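Local atomic coordinates of heme oxygenase (Leptospira interrogans, PDB entry 5KZL), a protein that catalyses the oxygen-dependent breakdown of heme, opening the porphyrin ring to give biliverdin, carbon monoxide and iron. Residues H47-Y52 with E87-F92; Y53-M58 with V131-D136; S104-D109 with Q206-E211. The protein carries 1 engineered substitution. One frame throughout, in Å; residues are numbered along the deposited sequence. Where two conformers were deposited one is given.

Interaction 1: H47-Y52 with E87-F92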
loop_
_atom_site.group_PDB
_atom_site.type_symbol
_atom_site.label_atom_id
_atom_site.label_comp_id
_atom_site.label_asym_id
_atom_site.label_seq_id
_atom_site.Cartn_x
_atom_site.Cartn_y
_atom_site.Cartn_z
ATOM N N HIS A 47 1.681 -3.684 -12.863
ATOM C CA HIS A 47 0.992 -3.378 -11.620
ATOM C C HIS A 47 2.044 -3.332 -10.472
ATOM O O HIS A 47 2.048 -2.369 -9.699
ATOM C CB HIS A 47 -0.114 -4.429 -11.426
ATOM C CG HIS A 47 -0.430 -4.796 -10.017
ATOM N ND1 HIS A 47 -1.382 -4.104 -9.296
ATOM C CD2 HIS A 47 0.014 -5.837 -9.274
ATOM C CE1 HIS A 47 -1.471 -4.728 -8.128
ATOM N NE2 HIS A 47 -0.622 -5.751 -8.057
ATOM N N LEU A 48 2.989 -4.315 -10.421
ATOM C CA LEU A 48 4.082 -4.298 -9.427
ATOM C C LEU A 48 5.026 -3.115 -9.635
ATOM O O LEU A 48 5.547 -2.601 -8.653
ATOM C CB LEU A 48 4.919 -5.615 -9.399
ATOM C CG LEU A 48 4.180 -6.924 -9.095
ATOM C CD1 LEU A 48 5.065 -8.130 -9.377
ATOM C CD2 LEU A 48 3.627 -6.965 -7.673
ATOM N N GLU A 49 5.243 -2.680 -10.889
ATOM C CA GLU A 49 6.128 -1.537 -11.154
ATOM C C GLU A 49 5.577 -0.291 -10.533
ATOM O O GLU A 49 6.336 0.445 -9.919
ATOM C CB GLU A 49 6.287 -1.297 -12.643
ATOM C CG GLU A 49 7.080 -2.389 -13.315
ATOM C CD GLU A 49 7.168 -2.203 -14.810
ATOM O OE1 GLU A 49 6.447 -1.344 -15.360
ATOM O OE2 GLU A 49 7.984 -2.908 -15.430
ATOM N N ALA A 50 4.260 -0.041 -10.711
ATOM C CA ALA A 50 3.589 1.126 -10.139
ATOM C C ALA A 50 3.724 1.099 -8.608
ATOM O O ALA A 50 4.065 2.123 -8.028
ATOM C CB ALA A 50 2.120 1.156 -10.544
ATOM N N PHE A 51 3.522 -0.081 -7.968
ATOM C CA PHE A 51 3.677 -0.229 -6.518
ATOM C C PHE A 51 5.127 -0.024 -6.101
ATOM O O PHE A 51 5.369 0.602 -5.073
ATOM C CB PHE A 51 3.149 -1.585 -6.034
ATOM C CG PHE A 51 1.648 -1.661 -5.848
ATOM C CD1 PHE A 51 0.906 -0.523 -5.524
ATOM C CD2 PHE A 51 0.982 -2.882 -5.915
ATOM C CE1 PHE A 51 -0.476 -0.603 -5.326
ATOM C CE2 PHE A 51 -0.386 -2.964 -5.667
ATOM C CZ PHE A 51 -1.114 -1.821 -5.409
ATOM N N TYR A 52 6.088 -0.510 -6.899
ATOM C CA TYR A 52 7.487 -0.260 -6.558
ATOM C C TYR A 52 7.750 1.245 -6.336
ATOM O O TYR A 52 8.317 1.618 -5.303
ATOM C CB TYR A 52 8.462 -0.818 -7.600
ATOM C CG TYR A 52 9.871 -0.350 -7.288
ATOM C CD1 TYR A 52 10.620 -0.958 -6.284
ATOM C CD2 TYR A 52 10.395 0.799 -7.884
ATOM C CE1 TYR A 52 11.889 -0.483 -5.935
ATOM C CE2 TYR A 52 11.663 1.275 -7.554
ATOM C CZ TYR A 52 12.404 0.635 -6.571
ATOM O OH TYR A 52 13.644 1.112 -6.225
ATOM N N GLU A 87 12.071 -7.928 -5.462
ATOM C CA GLU A 87 12.224 -9.370 -5.579
ATOM C C GLU A 87 11.182 -9.974 -6.528
ATOM O O GLU A 87 11.546 -10.726 -7.426
ATOM C CB GLU A 87 12.171 -10.031 -4.206
ATOM C CG GLU A 87 12.642 -11.465 -4.261
ATOM C CD GLU A 87 12.543 -12.167 -2.933
ATOM O OE1 GLU A 87 13.448 -11.987 -2.087
ATOM O OE2 GLU A 87 11.554 -12.903 -2.741
ATOM N N ASP A 88 9.903 -9.586 -6.389
ATOM C CA ASP A 88 8.855 -10.072 -7.299
ATOM C C ASP A 88 9.126 -9.577 -8.714
ATOM O O ASP A 88 8.979 -10.351 -9.649
ATOM C CB ASP A 88 7.447 -9.642 -6.831
ATOM C CG ASP A 88 7.026 -10.311 -5.536
ATOM O OD1 ASP A 88 7.668 -11.318 -5.145
ATOM O OD2 ASP A 88 6.056 -9.841 -4.923
ATOM N N LEU A 89 9.582 -8.318 -8.869
ATOM C CA LEU A 89 9.918 -7.775 -10.187
ATOM C C LEU A 89 11.047 -8.574 -10.857
ATOM O O LEU A 89 10.972 -8.882 -12.042
ATOM C CB LEU A 89 10.227 -6.283 -10.130
ATOM C CG LEU A 89 8.992 -5.399 -9.967
ATOM C CD1 LEU A 89 9.380 -4.055 -9.434
ATOM C CD2 LEU A 89 8.241 -5.264 -11.306
ATOM N N GLN A 90 12.069 -8.971 -10.075
ATOM C CA GLN A 90 13.129 -9.812 -10.618
ATOM C C GLN A 90 12.540 -11.183 -11.062
ATOM O O GLN A 90 12.956 -11.699 -12.095
ATOM C CB GLN A 90 14.250 -10.000 -9.570
ATOM C CG GLN A 90 15.518 -10.737 -10.084
ATOM C CD GLN A 90 15.345 -12.246 -10.194
ATOM O OE1 GLN A 90 14.807 -12.911 -9.295
ATOM N NE2 GLN A 90 15.765 -12.827 -11.323
ATOM N N PHE A 91 11.589 -11.767 -10.292
ATOM C CA PHE A 91 11.006 -13.055 -10.693
ATOM C C PHE A 91 10.297 -12.930 -12.060
ATOM O O PHE A 91 10.479 -13.784 -12.935
ATOM C CB PHE A 91 10.044 -13.622 -9.626
ATOM C CG PHE A 91 9.268 -14.824 -10.138
ATOM C CD1 PHE A 91 9.868 -16.080 -10.210
ATOM C CD2 PHE A 91 7.978 -14.680 -10.631
ATOM C CE1 PHE A 91 9.170 -17.174 -10.731
ATOM C CE2 PHE A 91 7.293 -15.763 -11.181
ATOM C CZ PHE A 91 7.891 -17.004 -11.227
ATOM N N PHE A 92 9.467 -11.890 -12.223
ATOM C CA PHE A 92 8.720 -11.707 -13.468
ATOM C C PHE A 92 9.577 -11.259 -14.672
ATOM O O PHE A 92 9.344 -11.715 -15.800
ATOM C CB PHE A 92 7.528 -10.760 -13.263
ATOM C CG PHE A 92 6.474 -11.428 -12.416
ATOM C CD1 PHE A 92 5.683 -12.441 -12.936
ATOM C CD2 PHE A 92 6.330 -11.099 -11.068
ATOM C CE1 PHE A 92 4.758 -13.113 -12.130
ATOM C CE2 PHE A 92 5.407 -11.768 -10.264
ATOM C CZ PHE A 92 4.618 -12.764 -10.802
#

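Interaction 2: Y53-M58 with V131-D136. With HEM (protoporphyrin IX containing Fe), chain B.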
loop_
_atom_site.group_PDB
_atom_site.type_symbol
_atom_site.label_atom_id
_atom_site.label_comp_id
_atom_site.label_asym_id
_atom_site.label_seq_id
_atom_site.Cartn_x
_atom_site.Cartn_y
_atom_site.Cartn_z
ATOM N N TYR A 53 7.365 2.091 -7.303
ATOM C CA TYR A 53 7.614 3.533 -7.196
ATOM C C TYR A 53 6.871 4.161 -6.008
ATOM O O TYR A 53 7.407 5.013 -5.294
ATOM C CB TYR A 53 7.318 4.227 -8.538
ATOM C CG TYR A 53 8.306 3.829 -9.606
ATOM C CD1 TYR A 53 9.663 4.115 -9.468
ATOM C CD2 TYR A 53 7.896 3.127 -10.740
ATOM C CE1 TYR A 53 10.588 3.720 -10.430
ATOM C CE2 TYR A 53 8.818 2.706 -11.702
ATOM C CZ TYR A 53 10.159 3.038 -11.556
ATOM O OH TYR A 53 11.104 2.685 -12.495
ATOM N N VAL A 54 5.646 3.700 -5.775
ATOM C CA VAL A 54 4.811 4.222 -4.683
ATOM C C VAL A 54 5.444 3.914 -3.330
ATOM O O VAL A 54 5.653 4.829 -2.527
ATOM C CB VAL A 54 3.370 3.657 -4.812
ATOM C CG1 VAL A 54 2.558 3.891 -3.536
ATOM C CG2 VAL A 54 2.665 4.239 -6.041
ATOM N N TYR A 55 5.742 2.632 -3.075
ATOM C CA TYR A 55 6.344 2.231 -1.800
ATOM C C TYR A 55 7.751 2.777 -1.618
ATOM O O TYR A 55 8.091 3.111 -0.500
ATOM C CB TYR A 55 6.295 0.710 -1.630
ATOM C CG TYR A 55 4.907 0.189 -1.324
ATOM C CD1 TYR A 55 4.455 0.089 -0.014
ATOM C CD2 TYR A 55 4.053 -0.220 -2.344
ATOM C CE1 TYR A 55 3.186 -0.415 0.280
ATOM C CE2 TYR A 55 2.787 -0.745 -2.062
ATOM C CZ TYR A 55 2.360 -0.832 -0.749
ATOM O OH TYR A 55 1.124 -1.332 -0.462
ATOM N N GLU A 56 8.562 2.886 -2.686
ATOM C CA GLU A 56 9.904 3.478 -2.590
ATOM C C GLU A 56 9.782 4.895 -2.029
ATOM O O GLU A 56 10.505 5.241 -1.094
ATOM C CB GLU A 56 10.594 3.504 -3.961
ATOM C CG GLU A 56 11.868 4.333 -4.000
ATOM C CD GLU A 56 12.515 4.380 -5.368
ATOM O OE1 GLU A 56 11.854 4.827 -6.334
ATOM O OE2 GLU A 56 13.689 3.960 -5.473
ATOM N N SER A 57 8.861 5.703 -2.582
ATOM C CA SER A 57 8.614 7.084 -2.141
ATOM C C SER A 57 8.033 7.120 -0.725
ATOM O O SER A 57 8.551 7.846 0.128
ATOM C CB SER A 57 7.671 7.797 -3.101
ATOM O OG SER A 57 7.541 9.150 -2.684
ATOM N N MET A 58 6.959 6.321 -0.471
ATOM C CA MET A 58 6.357 6.294 0.853
ATOM C C MET A 58 7.385 5.939 1.927
ATOM O O MET A 58 7.419 6.625 2.955
ATOM C CB MET A 58 5.129 5.376 0.871
ATOM C CG MET A 58 4.432 5.342 2.211
ATOM S SD MET A 58 2.809 4.570 2.160
ATOM C CE MET A 58 3.232 2.942 1.752
ATOM N N VAL A 131 -3.973 3.155 4.436
ATOM C CA VAL A 131 -4.565 2.688 3.184
ATOM C C VAL A 131 -3.737 1.590 2.566
ATOM O O VAL A 131 -4.284 0.539 2.269
ATOM C CB VAL A 131 -4.893 3.827 2.181
ATOM C CG1 VAL A 131 -5.468 3.256 0.894
ATOM C CG2 VAL A 131 -5.876 4.820 2.793
ATOM N N ARG A 132 -2.435 1.816 2.394
ATOM C CA ARG A 132 -1.570 0.783 1.834
ATOM C C ARG A 132 -1.183 -0.333 2.855
ATOM O O ARG A 132 -1.546 -1.478 2.620
ATOM C CB ARG A 132 -0.319 1.385 1.137
ATOM C CG ARG A 132 -0.603 2.045 -0.247
ATOM C CD ARG A 132 -1.499 1.270 -1.253
ATOM N NE ARG A 132 -1.186 -0.164 -1.350
ATOM C CZ ARG A 132 -1.872 -1.076 -2.037
ATOM N NH1 ARG A 132 -2.925 -0.719 -2.774
ATOM N NH2 ARG A 132 -1.521 -2.355 -1.985
ATOM N N TYR A 133 -0.439 -0.036 3.939
ATOM C CA TYR A 133 0.039 -1.125 4.823
ATOM C C TYR A 133 -1.019 -1.889 5.559
ATOM O O TYR A 133 -0.909 -3.114 5.629
ATOM C CB TYR A 133 1.060 -0.635 5.835
ATOM C CG TYR A 133 2.314 -0.036 5.248
ATOM C CD1 TYR A 133 2.990 -0.664 4.196
ATOM C CD2 TYR A 133 2.883 1.103 5.801
ATOM C CE1 TYR A 133 4.172 -0.131 3.680
ATOM C CE2 TYR A 133 4.070 1.635 5.305
ATOM C CZ TYR A 133 4.710 1.015 4.247
ATOM O OH TYR A 133 5.859 1.570 3.756
ATOM N N LEU A 134 -2.044 -1.204 6.135
ATOM C CA LEU A 134 -3.035 -2.018 6.848
ATOM C C LEU A 134 -3.816 -2.903 5.859
ATOM O O LEU A 134 -4.112 -4.048 6.189
ATOM C CB LEU A 134 -3.950 -1.191 7.795
ATOM C CG LEU A 134 -4.865 -2.020 8.716
ATOM C CD1 LEU A 134 -4.088 -3.067 9.545
ATOM C CD2 LEU A 134 -5.711 -1.126 9.590
ATOM N N GLY A 135 -4.034 -2.408 4.638
ATOM C CA GLY A 135 -4.659 -3.183 3.563
ATOM C C GLY A 135 -3.808 -4.380 3.178
ATOM O O GLY A 135 -4.321 -5.497 3.052
ATOM N N ASP A 136 -2.482 -4.158 3.039
ATOM C CA ASP A 136 -1.513 -5.214 2.675
ATOM C C ASP A 136 -1.480 -6.307 3.746
ATOM O O ASP A 136 -1.537 -7.495 3.435
ATOM C CB ASP A 136 -0.097 -4.658 2.537
ATOM C CG ASP A 136 0.128 -3.629 1.452
ATOM O OD1 ASP A 136 -0.638 -3.623 0.465
ATOM O OD2 ASP A 136 1.089 -2.851 1.579
HETATM C CHA HEM B . -9.079 -4.598 4.497
HETATM C CHB HEM B . -7.119 -1.383 1.614
HETATM C CHC HEM B . -8.302 -4.146 -2.102
HETATM C CHD HEM B . -9.380 -7.621 0.831
HETATM C C1A HEM B . -8.441 -3.502 4.027
HETATM C C2A HEM B . -8.053 -2.395 4.851
HETATM C C3A HEM B . -7.530 -1.489 4.030
HETATM C C4A HEM B . -7.560 -2.011 2.737
HETATM C CMA HEM B . -6.953 -0.178 4.396
HETATM C CAA HEM B . -8.195 -2.266 6.347
HETATM C CBA HEM B . -9.624 -1.874 6.787
HETATM C CGA HEM B . -9.651 -1.608 8.235
HETATM O O1A HEM B . -9.941 -0.528 8.648
HETATM O O2A HEM B . -9.359 -2.521 8.990
HETATM C C1B HEM B . -7.286 -1.840 0.318
HETATM C C2B HEM B . -6.945 -1.063 -0.864
HETATM C C3B HEM B . -7.290 -1.860 -1.894
HETATM C C4B HEM B . -7.843 -3.101 -1.331
HETATM C CMB HEM B . -6.314 0.285 -0.942
HETATM C CAB HEM B . -7.201 -1.643 -3.283
HETATM C CBB HEM B . -6.990 -0.472 -3.610
HETATM C C1C HEM B . -8.561 -5.402 -1.682
HETATM C C2C HEM B . -8.609 -6.573 -2.488
HETATM C C3C HEM B . -8.909 -7.562 -1.628
HETATM C C4C HEM B . -9.008 -6.999 -0.305
HETATM C CMC HEM B . -8.362 -6.666 -3.994
HETATM C CAC HEM B . -9.081 -8.944 -2.012
HETATM C CBC HEM B . -8.975 -9.871 -1.151
HETATM C C1D HEM B . -9.488 -7.039 2.078
HETATM C C2D HEM B . -9.971 -7.776 3.274
HETATM C C3D HEM B . -9.852 -6.948 4.280
HETATM C C4D HEM B . -9.325 -5.697 3.717
HETATM C CMD HEM B . -10.420 -9.195 3.325
HETATM C CAD HEM B . -10.253 -7.235 5.701
HETATM C CBD HEM B . -9.306 -8.114 6.430
HETATM C CGD HEM B . -9.710 -8.367 7.846
HETATM O O1D HEM B . -10.499 -7.692 8.388
HETATM O O2D HEM B . -9.179 -9.274 8.413
HETATM N NA HEM B . -8.141 -3.181 2.763
HETATM N NB HEM B . -7.817 -2.945 -0.079
HETATM N NC HEM B . -8.813 -5.715 -0.431
HETATM N ND HEM B . -9.118 -5.824 2.418
HETATM FE FE HEM B . -8.505 -4.439 1.200
HETATM O O HOH W 1 -6.412 -5.334 1.285
#

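Interaction 3: S104-D109 with Q206-E211. With HEM (protoporphyrin IX containing Fe), chain B.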
loop_
_atom_site.group_PDB
_atom_site.type_symbol
_atom_site.label_atom_id
_atom_site.label_comp_id
_atom_site.label_asym_id
_atom_site.label_seq_id
_atom_site.Cartn_x
_atom_site.Cartn_y
_atom_site.Cartn_z
ATOM N N SER A 104 4.640 5.312 -14.602
ATOM C CA SER A 104 3.501 5.728 -15.411
ATOM C C SER A 104 2.995 7.111 -14.932
ATOM O O SER A 104 3.369 7.554 -13.838
ATOM C CB SER A 104 2.378 4.707 -15.276
ATOM O OG SER A 104 1.722 4.855 -14.025
ATOM N N VAL A 105 2.136 7.773 -15.741
ATOM C CA VAL A 105 1.516 9.061 -15.414
ATOM C C VAL A 105 0.821 9.013 -14.013
ATOM O O VAL A 105 1.103 9.857 -13.153
ATOM C CB VAL A 105 0.551 9.515 -16.559
ATOM C CG1 VAL A 105 -0.376 10.645 -16.111
ATOM C CG2 VAL A 105 1.342 9.936 -17.796
ATOM N N ALA A 106 -0.063 8.023 -13.792
ATOM C CA ALA A 106 -0.792 7.881 -12.524
ATOM C C ALA A 106 0.157 7.569 -11.371
ATOM O O ALA A 106 -0.098 8.027 -10.264
ATOM C CB ALA A 106 -1.857 6.805 -12.629
ATOM N N THR A 107 1.266 6.827 -11.639
ATOM C CA THR A 107 2.269 6.496 -10.621
ATOM C C THR A 107 2.992 7.792 -10.196
ATOM O O THR A 107 3.170 8.027 -9.003
ATOM C CB THR A 107 3.223 5.403 -11.116
ATOM O OG1 THR A 107 2.465 4.217 -11.368
ATOM C CG2 THR A 107 4.336 5.088 -10.105
ATOM N N GLN A 108 3.379 8.623 -11.172
ATOM C CA GLN A 108 4.038 9.922 -10.942
ATOM C C GLN A 108 3.195 10.889 -10.095
ATOM O O GLN A 108 3.741 11.605 -9.251
ATOM C CB GLN A 108 4.382 10.582 -12.296
ATOM C CG GLN A 108 5.573 9.951 -13.005
ATOM C CD GLN A 108 5.773 10.594 -14.355
ATOM O OE1 GLN A 108 5.778 11.822 -14.481
ATOM N NE2 GLN A 108 5.906 9.783 -15.404
ATOM N N ASP A 109 1.874 10.924 -10.330
ATOM C CA ASP A 109 0.990 11.798 -9.580
ATOM C C ASP A 109 0.860 11.330 -8.143
ATOM O O ASP A 109 0.781 12.156 -7.230
ATOM C CB ASP A 109 -0.364 11.905 -10.265
ATOM C CG ASP A 109 -0.299 12.632 -11.608
ATOM O OD1 ASP A 109 0.728 13.322 -11.874
ATOM O OD2 ASP A 109 -1.265 12.536 -12.372
ATOM N N GLN A 206 -6.914 3.800 -7.335
ATOM C CA GLN A 206 -7.855 3.573 -8.448
ATOM C C GLN A 206 -7.226 4.094 -9.752
ATOM O O GLN A 206 -7.383 3.464 -10.798
ATOM C CB GLN A 206 -9.195 4.293 -8.208
ATOM C CG GLN A 206 -9.960 3.800 -6.986
ATOM C CD GLN A 206 -11.333 4.425 -6.813
ATOM O OE1 GLN A 206 -12.108 4.570 -7.769
ATOM N NE2 GLN A 206 -11.695 4.742 -5.564
ATOM N N GLY A 207 -6.506 5.216 -9.656
ATOM C CA GLY A 207 -5.801 5.839 -10.774
ATOM C C GLY A 207 -4.744 4.946 -11.398
ATOM O O GLY A 207 -4.708 4.785 -12.621
ATOM N N ILE A 208 -3.904 4.312 -10.571
ATOM C CA ILE A 208 -2.880 3.396 -11.091
ATOM C C ILE A 208 -3.537 2.113 -11.639
ATOM O O ILE A 208 -3.107 1.623 -12.677
ATOM C CB ILE A 208 -1.690 3.116 -10.115
ATOM C CG1 ILE A 208 -2.142 2.467 -8.808
ATOM C CG2 ILE A 208 -0.860 4.385 -9.862
ATOM C CD1 ILE A 208 -1.015 2.118 -7.794
ATOM N N PHE A 209 -4.625 1.622 -11.002
ATOM C CA PHE A 209 -5.338 0.429 -11.477
ATOM C C PHE A 209 -6.024 0.669 -12.824
ATOM O O PHE A 209 -6.091 -0.261 -13.655
ATOM C CB PHE A 209 -6.319 -0.133 -10.430
ATOM C CG PHE A 209 -5.734 -0.597 -9.105
ATOM C CD1 PHE A 209 -4.413 -1.033 -9.015
ATOM C CD2 PHE A 209 -6.510 -0.615 -7.956
ATOM C CE1 PHE A 209 -3.877 -1.450 -7.791
ATOM C CE2 PHE A 209 -5.978 -1.053 -6.738
ATOM C CZ PHE A 209 -4.667 -1.461 -6.662
ATOM N N SER A 210 -6.500 1.930 -13.036
ATOM C CA SER A 210 -7.179 2.399 -14.256
ATOM C C SER A 210 -6.292 2.265 -15.488
ATOM O O SER A 210 -6.796 2.177 -16.602
ATOM C CB SER A 210 -7.607 3.859 -14.103
ATOM O OG SER A 210 -6.608 4.764 -14.548
ATOM N N GLU A 211 -4.970 2.296 -15.293
ATOM C CA GLU A 211 -4.010 2.222 -16.395
ATOM C C GLU A 211 -3.773 0.834 -16.951
ATOM O O GLU A 211 -3.270 0.709 -18.069
ATOM C CB GLU A 211 -2.673 2.780 -15.944
ATOM C CG GLU A 211 -2.655 4.280 -15.802
ATOM C CD GLU A 211 -1.340 4.806 -15.277
ATOM O OE1 GLU A 211 -0.718 4.107 -14.443
ATOM O OE2 GLU A 211 -0.980 5.954 -15.622
HETATM C CHA HEM B . -9.079 -4.598 4.497
HETATM C CHB HEM B . -7.119 -1.383 1.614
HETATM C CHC HEM B . -8.302 -4.146 -2.102
HETATM C CHD HEM B . -9.380 -7.621 0.831
HETATM C C1A HEM B . -8.441 -3.502 4.027
HETATM C C2A HEM B . -8.053 -2.395 4.851
HETATM C C3A HEM B . -7.530 -1.489 4.030
HETATM C C4A HEM B . -7.560 -2.011 2.737
HETATM C CMA HEM B . -6.953 -0.178 4.396
HETATM C CAA HEM B . -8.195 -2.266 6.347
HETATM C CBA HEM B . -9.624 -1.874 6.787
HETATM C CGA HEM B . -9.651 -1.608 8.235
HETATM O O1A HEM B . -9.941 -0.528 8.648
HETATM O O2A HEM B . -9.359 -2.521 8.990
HETATM C C1B HEM B . -7.286 -1.840 0.318
HETATM C C2B HEM B . -6.945 -1.063 -0.864
HETATM C C3B HEM B . -7.290 -1.860 -1.894
HETATM C C4B HEM B . -7.843 -3.101 -1.331
HETATM C CMB HEM B . -6.314 0.285 -0.942
HETATM C CAB HEM B . -7.201 -1.643 -3.283
HETATM C CBB HEM B . -6.990 -0.472 -3.610
HETATM C C1C HEM B . -8.561 -5.402 -1.682
HETATM C C2C HEM B . -8.609 -6.573 -2.488
HETATM C C3C HEM B . -8.909 -7.562 -1.628
HETATM C C4C HEM B . -9.008 -6.999 -0.305
HETATM C CMC HEM B . -8.362 -6.666 -3.994
HETATM C CAC HEM B . -9.081 -8.944 -2.012
HETATM C CBC HEM B . -8.975 -9.871 -1.151
HETATM C C1D HEM B . -9.488 -7.039 2.078
HETATM C C2D HEM B . -9.971 -7.776 3.274
HETATM C C3D HEM B . -9.852 -6.948 4.280
HETATM C C4D HEM B . -9.325 -5.697 3.717
HETATM C CMD HEM B . -10.420 -9.195 3.325
HETATM C CAD HEM B . -10.253 -7.235 5.701
HETATM C CBD HEM B . -9.306 -8.114 6.430
HETATM C CGD HEM B . -9.710 -8.367 7.846
HETATM O O1D HEM B . -10.499 -7.692 8.388
HETATM O O2D HEM B . -9.179 -9.274 8.413
HETATM N NA HEM B . -8.141 -3.181 2.763
HETATM N NB HEM B . -7.817 -2.945 -0.079
HETATM N NC HEM B . -8.813 -5.715 -0.431
HETATM N ND HEM B . -9.118 -5.824 2.418
HETATM FE FE HEM B . -8.505 -4.439 1.200
HETATM O O HOH W 1 -6.412 -5.334 1.285
#

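Interaction 1: H47-Y52 with E87-F92
L48 and L89 mark the point where the 47-52 and 87-92 segments come closest, their CA atoms 6.8 Å apart, and the axes of the two segments, 10.1 Å apart at closest approach, run nearly antiparallel (152°). The pair belongs to the all-helical heme oxygenase fold, in which helix 82-93 lies against the first half of the long helix 41-64. Contact is by apolar van der Waals packing and rests on the two leucines, each inserted among side chains of the opposite helix. L89 splits its branches: CD2 lies against the L48 CB at 3.8 Å and also reaches the aliphatic CG of E49, while CD1 takes the other direction and meets the Y52 CB at 3.8 Å. With CG anti to the backbone N (chi1 172°), the Y52 ring is carried past L89, whose CD1 meets it obliquely; the ring also packs edge-to-face with W96. E49 offers only its hydrocarbon part here, as its OE2 is hydrogen-bonded to the W96 indole nitrogen. L48 works in the reverse sense, its CD1 entering between D88 and F92 and touching the D88 CB at 3.8 Å. Beyond that methylene the D88 carboxylate turns to a different task, with OD1 and OD2 accepting from the backbone nitrogens of S160 and F161 and so fastening the backbone there to this helix. The F92 and L48 side chains cross at about a right angle, bringing L48 CD1 to 3.6 Å from F92 CD2.

Interaction 2: Y53-M58 with V131-D136
The Y55 OH both accepts and donates: it accepts from R132 NE at 2.7 Å in a fairly straight bond (161°) and donates to D136 OD2 at 2.5 Å, on the syn lone pair. The oxygen lies in the guanidinium plane, although the Y55 ring stands almost perpendicular to that plane. R132 NH2 adds a weak bond to the same oxygen, and its stronger partner is D136 OD1, with which it forms a salt bridge at 2.9 Å. Bends at chi2 and chi3 (-46° and -44°) swing the guanidinium along its own helix toward D136, one turn on. Alongside, Y55 CE1 packs against Y133 CE1 at 3.6 Å, the two rings meeting obliquely. In the conformer described, one of two deposited, M58 CE lies over a face of the Y133 ring, toward its rim and 3.9 Å from the centroid, a CH-pi contact with SD making a Met-aromatic approach; this pairing is therefore less certain. Farther out, N205 OD1 accepts from R132 NH1 and E59 OE2 from the Y133 hydroxyl, giving each side chain a further partner. On the far side of the 131-136 turn, G135 CA comes within 3.2 Å of HEM C4A, and G135 O accepts from the water bound to the iron. A glycine-containing helix over the water-bound side of the porphyrin, with an Asp/Arg/Tyr network behind it, is the distal helix, as in other heme oxygenases.

Interaction 3: S104-D109 with Q206-E211
E211, beside the C-terminal part of helix 188-210, joins it to the start of helix 105-120 through both carboxylate oxygens. OE1 accepts the hydroxyl proton of S104 OG at 2.6 Å, close to the carboxylate plane, and OE2 takes the backbone N-H of A106 at 2.9 Å in a nearly straight bond (164°). The second donor is tilted farther from that plane, 35° out of it, though both are met on the syn side. An extended glutamate chain spans the gap to deliver the carboxylate. S104 OG does double duty: while giving its proton to E211 it accepts from the T107 backbone N at 3.1 Å, which makes S104 the N-cap of helix 105-120. With chi1 at 76°, the S104 OG is placed over the first turn, where it can serve both partners. The carboxylate thus sits at the N-terminal end of a helix, where the helix dipole would probably favour its negative charge. In the heme oxygenase fold this joins the beginning of helix 105-120 to the C-terminal part of helix 188-210, the two running almost antiparallel with axes 8.5 Å apart. Small residues permit that approach: A106 CB rests on the backbone of G207, 3.5 Å from G207 O. Next to it I208 CG2 packs against A106 CB at 3.8 Å and against T107 OG1, and T107 in turn leans on A50 and Y53 of helix 41-64. The F209 CB leaves this interface, and its ring lies edge-on to the heme vinyl group, F209 CE2 3.3 Å from HEM CBB.

In the fold
Helix 41-64 supplies the first partner of two contacts in a row. Interaction 1 closes the shortest loop, bringing helix 82-93 back onto it. Interaction 2 starts one residue farther along, inside that loop, and ends beyond it on helix 125-151, so the two cross. Interaction 3 opens within the span of interaction 2 and closes near the C terminus, crossing it, whereas interactions 1 and 3 follow each other in series. F51, in segment 47-52 but not part of that contact, packs against R132 of interaction 2 and I208 and F209 of interaction 3. Interactions 2 and 3 both reach the heme, one from the distal helix and one from helix 188-210, while interaction 1 lies farther out.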